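Local structure of Azi13 (Streptomyces sahachiroi, 5HMB) at residues S111-T114 with R120-A123; Q21-D26 with V31-V36. The protein probably acts as a hotdog-fold thioesterase of the PaaI family in azinomycin biosynthesis, hydrolysing an aromatic acyl thioester of the naphthoate type. One frame throughout, in Å; residues are numbered along the deposited sequence. Where two conformers were deposited one is given.

Contact 1: S111-T114 with R120-A123; sequences SVET and RLVA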
# COMPACT_ATOMS: atom_id res chain seq x y z
N SER A 111 -2.92 -12.52 -2.15
CA SER A 111 -3.99 -11.78 -1.49
C SER A 111 -4.61 -12.67 -0.42
O SER A 111 -5.02 -13.80 -0.71
CB SER A 111 -5.05 -11.35 -2.51
OG SER A 111 -6.18 -10.78 -1.87
N VAL A 112 -4.67 -12.17 0.80
CA VAL A 112 -5.14 -12.95 1.94
C VAL A 112 -6.37 -12.26 2.50
O VAL A 112 -6.31 -11.09 2.90
CB VAL A 112 -4.06 -13.09 3.02
CG1 VAL A 112 -4.55 -13.96 4.14
CG2 VAL A 112 -2.78 -13.64 2.42
N GLU A 113 -7.48 -12.99 2.55
CA GLU A 113 -8.70 -12.50 3.19
C GLU A 113 -8.93 -13.25 4.50
O GLU A 113 -8.82 -14.48 4.55
CB GLU A 113 -9.93 -12.66 2.29
CG GLU A 113 -9.84 -11.90 0.98
CD GLU A 113 -11.08 -12.07 0.14
OE1 GLU A 113 -12.02 -12.74 0.62
OE2 GLU A 113 -11.11 -11.55 -0.99
N THR A 114 -9.23 -12.50 5.55
CA THR A 114 -9.58 -13.06 6.85
C THR A 114 -11.06 -12.81 7.09
O THR A 114 -11.48 -11.65 7.14
CB THR A 114 -8.75 -12.40 7.95
OG1 THR A 114 -7.37 -12.71 7.78
CG2 THR A 114 -9.22 -12.88 9.31
N ARG A 120 -18.24 -12.56 6.88
CA ARG A 120 -17.88 -11.15 7.01
C ARG A 120 -16.37 -10.97 6.88
O ARG A 120 -15.61 -11.56 7.64
CB ARG A 120 -18.35 -10.61 8.36
CG ARG A 120 -17.98 -9.15 8.63
CD ARG A 120 -18.24 -8.74 10.08
NE ARG A 120 -17.23 -9.29 10.99
CZ ARG A 120 -17.02 -8.87 12.24
NH1 ARG A 120 -17.75 -7.88 12.74
NH2 ARG A 120 -16.08 -9.44 12.98
N LEU A 121 -15.95 -10.15 5.92
CA LEU A 121 -14.53 -9.86 5.73
C LEU A 121 -14.05 -8.95 6.85
O LEU A 121 -14.45 -7.79 6.94
CB LEU A 121 -14.29 -9.24 4.36
CG LEU A 121 -12.84 -8.96 4.00
CD1 LEU A 121 -12.01 -10.22 3.96
CD2 LEU A 121 -12.78 -8.24 2.66
N VAL A 122 -13.18 -9.47 7.72
CA VAL A 122 -12.62 -8.73 8.84
C VAL A 122 -11.34 -7.99 8.47
O VAL A 122 -11.08 -6.89 8.96
CB VAL A 122 -12.37 -9.71 10.01
CG1 VAL A 122 -11.73 -8.99 11.20
CG2 VAL A 122 -13.68 -10.38 10.41
N ALA A 123 -10.49 -8.59 7.65
CA ALA A 123 -9.24 -7.96 7.26
C ALA A 123 -8.81 -8.56 5.94
O ALA A 123 -9.24 -9.66 5.58
CB ALA A 123 -8.15 -8.15 8.33
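A classic beta bulge, at the turn end of the hairpin formed by strands 107-115 and 121-133 of the hotdog sheet, joins Thr114 to both Val122 and Ala123. The evidence lies in the carbonyl of Thr114, which accepts two backbone N-H groups: Val122 N stands 2.8 Å from Thr114 O, and Ala123 N reaches the same Thr114 O at 3.3 Å. Both donors lie in the carbonyl plane, the one from Ala123 on a lone pair. The pair is closed in the other direction by Thr114 N, which gives a nearly straight bond (170° at the hydrogen) to Ala123 O at 2.8 Å. Thr114 and Ala123 are therefore an antiparallel hydrogen-bonded pair, yet the axes of the two short segments make an angle of 117°, well short of antiparallel, and come no nearer than 5.6 Å.

Side chains add a smaller apolar contact. Leu121 carries CG anti to its backbone N (chi1 -177°), and its CD1 methyl comes within 3.6 Å of Glu113 CB. The same methyl, Leu121 CD1, also lies 3.5 Å from Thr114 O, the oxygen that accepts both N-H groups. The two side chains cross at about a right angle, and it is the aliphatic root of Glu113 that makes the closest touch. On the face they share, Thr114 CB and Ala123 CB are 4.3 Å apart, and the hydroxyl of Thr114 is hydrogen-bonded to Ser96.

Val112, Val122 and Ala123 pack on helix 49-68, the helix the hotdog sheet wraps, with His52 meeting the last two. Strand 93-100 flanks strand 107-115 on its other edge through backbone bonds of Ser111 and Glu113, while Leu121 packs against Val101 of a second subunit.

Contact 2: Q21-D26 with V31-V36; sequences QFERID and VAYWSV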
# COMPACT_ATOMS: atom_id res chain seq x y z
N GLN A 21 -3.75 -22.55 12.57
CA GLN A 21 -3.83 -23.97 12.27
C GLN A 21 -4.15 -24.12 10.79
O GLN A 21 -5.25 -23.79 10.35
CB GLN A 21 -4.89 -24.66 13.13
CG GLN A 21 -4.74 -24.36 14.62
CD GLN A 21 -4.96 -25.58 15.49
OE1 GLN A 21 -5.96 -25.67 16.20
NE2 GLN A 21 -4.02 -26.52 15.45
N PHE A 22 -3.18 -24.61 10.03
CA PHE A 22 -3.34 -24.68 8.58
C PHE A 22 -4.20 -25.86 8.18
O PHE A 22 -3.94 -27.00 8.59
CB PHE A 22 -1.98 -24.73 7.90
CG PHE A 22 -1.36 -23.38 7.73
CD1 PHE A 22 -0.73 -22.75 8.79
CD2 PHE A 22 -1.47 -22.70 6.53
CE1 PHE A 22 -0.17 -21.49 8.64
CE2 PHE A 22 -0.92 -21.45 6.38
CZ PHE A 22 -0.27 -20.84 7.44
N GLU A 23 -5.24 -25.58 7.41
CA GLU A 23 -6.09 -26.61 6.83
C GLU A 23 -5.61 -27.04 5.46
O GLU A 23 -5.84 -28.18 5.05
CB GLU A 23 -7.53 -26.08 6.73
CG GLU A 23 -8.59 -27.09 6.29
CD GLU A 23 -8.81 -28.20 7.30
OE1 GLU A 23 -9.29 -29.28 6.90
OE2 GLU A 23 -8.51 -28.00 8.50
N ARG A 24 -4.94 -26.15 4.73
CA ARG A 24 -4.51 -26.46 3.38
C ARG A 24 -3.32 -25.58 3.03
O ARG A 24 -3.34 -24.38 3.33
CB ARG A 24 -5.65 -26.25 2.38
CG ARG A 24 -5.25 -26.43 0.93
CD ARG A 24 -6.30 -25.84 -0.00
NE ARG A 24 -7.55 -26.60 -0.00
CZ ARG A 24 -7.76 -27.70 -0.71
NH1 ARG A 24 -8.93 -28.31 -0.65
NH2 ARG A 24 -6.80 -28.19 -1.48
N ILE A 25 -2.30 -26.17 2.43
CA ILE A 25 -1.16 -25.42 1.91
C ILE A 25 -0.80 -26.00 0.54
O ILE A 25 0.04 -26.90 0.43
CB ILE A 25 0.07 -25.47 2.83
CG1 ILE A 25 -0.28 -25.04 4.25
CG2 ILE A 25 1.20 -24.58 2.26
CD1 ILE A 25 0.92 -24.94 5.15
N ASP A 26 -1.44 -25.50 -0.49
CA ASP A 26 -1.19 -25.93 -1.86
C ASP A 26 -0.39 -24.88 -2.60
O ASP A 26 -0.26 -23.74 -2.14
CB ASP A 26 -2.52 -26.20 -2.56
CG ASP A 26 -3.38 -27.19 -1.81
OD1 ASP A 26 -2.83 -27.91 -0.94
OD2 ASP A 26 -4.61 -27.25 -2.08
N VAL A 31 -4.92 -22.09 3.57
CA VAL A 31 -6.06 -21.78 4.43
C VAL A 31 -5.68 -22.10 5.87
O VAL A 31 -5.24 -23.21 6.16
CB VAL A 31 -7.32 -22.59 4.04
CG1 VAL A 31 -8.45 -22.30 5.03
CG2 VAL A 31 -7.74 -22.31 2.61
N ALA A 32 -5.87 -21.14 6.77
CA ALA A 32 -5.59 -21.36 8.18
C ALA A 32 -6.72 -20.82 9.03
O ALA A 32 -7.35 -19.81 8.69
CB ALA A 32 -4.27 -20.71 8.61
N TYR A 33 -6.97 -21.50 10.15
CA TYR A 33 -7.95 -21.08 11.13
C TYR A 33 -7.22 -20.56 12.35
O TYR A 33 -6.10 -20.99 12.65
CB TYR A 33 -8.87 -22.24 11.55
CG TYR A 33 -9.59 -22.91 10.41
CD1 TYR A 33 -10.66 -22.28 9.77
CD2 TYR A 33 -9.22 -24.18 9.97
CE1 TYR A 33 -11.33 -22.89 8.72
CE2 TYR A 33 -9.89 -24.80 8.92
CZ TYR A 33 -10.94 -24.14 8.30
OH TYR A 33 -11.62 -24.74 7.26
N TRP A 34 -7.85 -19.63 13.06
CA TRP A 34 -7.30 -19.07 14.28
C TRP A 34 -8.41 -18.30 14.98
O TRP A 34 -9.52 -18.14 14.45
CB TRP A 34 -6.10 -18.17 13.99
CG TRP A 34 -6.39 -17.04 13.05
CD1 TRP A 34 -6.71 -17.13 11.72
CD2 TRP A 34 -6.37 -15.64 13.37
NE1 TRP A 34 -6.89 -15.86 11.20
CE2 TRP A 34 -6.69 -14.94 12.19
CE3 TRP A 34 -6.11 -14.91 14.54
CZ2 TRP A 34 -6.75 -13.55 12.14
CZ3 TRP A 34 -6.16 -13.53 14.48
CH2 TRP A 34 -6.48 -12.86 13.29
N SER A 35 -8.10 -17.81 16.18
CA SER A 35 -9.09 -17.14 17.01
C SER A 35 -8.47 -15.95 17.71
O SER A 35 -7.27 -15.95 18.02
CB SER A 35 -9.67 -18.09 18.05
OG SER A 35 -10.46 -17.36 18.97
N VAL A 36 -9.29 -14.93 17.96
CA VAL A 36 -8.87 -13.82 18.80
C VAL A 36 -8.70 -14.32 20.23
O VAL A 36 -9.50 -15.12 20.73
CB VAL A 36 -9.90 -12.67 18.73
CG1 VAL A 36 -9.33 -11.42 19.35
CG2 VAL A 36 -10.33 -12.42 17.29
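Strands 21-26 and 29-35 run antiparallel, but their pairing slips by one residue: Gln21 faces Tyr33 and Phe22 faces Ala32, whereas Glu23 and Arg24 both face Val31 in a classic beta bulge. Val31 O takes two donors, Glu23 N at 2.7 Å and the longer Arg24 N at 3.3 Å, the latter on a lone pair. Val31 N returns a bond to Arg24 O, and Gln21 and Tyr33 exchange backbone bonds.

Opposite Phe22, the methyl of Ala32 sits over one ring face: Ala32 CB is 3.9 Å from the Phe22 ring centroid and 4° off its normal, a centred CH-pi contact. The ring also touches Ala62 of helix 49-68. Were Phe22 replaced by an alanine, the Ala32 methyl would probably lose its aromatic cover and a gap would open toward the helix.

The Glu23 side chain runs past Tyr33: Glu23 CB is 3.5 Å from Tyr33 CE2, and the carboxylate carbon CD lies in the ring plane at the edge. With CG anti to the backbone N (chi1 -174°) the chain then bends, bringing Glu23 OE2 also to 3.5 Å from Tyr33 CE2; carboxylate and ring planes are 56° apart. Backbone bonds and one methyl-ring contact on the helix side thus carry the contact, while Gln21 and Glu23 are exposed and charged groups flank the Tyr33 ring, Glu23 and, through a cation-pi contact, Arg93.

Both contacts are antiparallel hairpin pairings within one curled sheet, and in each a beta bulge lets one carbonyl accept two N-H groups. They hold different strand pairs, with strand 93-100 running between, bonded to both 29-35 and 107-115. Contact 1 is partly buried, with four of its seven touching residues buried; contact 2 lies at the surface, with one. Aliphatic carbons of Leu121 and the root of Glu113 accompany the bulge in contact 1, whereas contact 2 adds a methyl-to-ring contact and a carboxylate beside a tyrosine. Their centres lie about 13 Å apart, and Thr114 CG2 packs 3.8 Å from Trp34 CZ2; Ser96 hydrogen-bonds both residues. Helix 49-68 receives side chains from each.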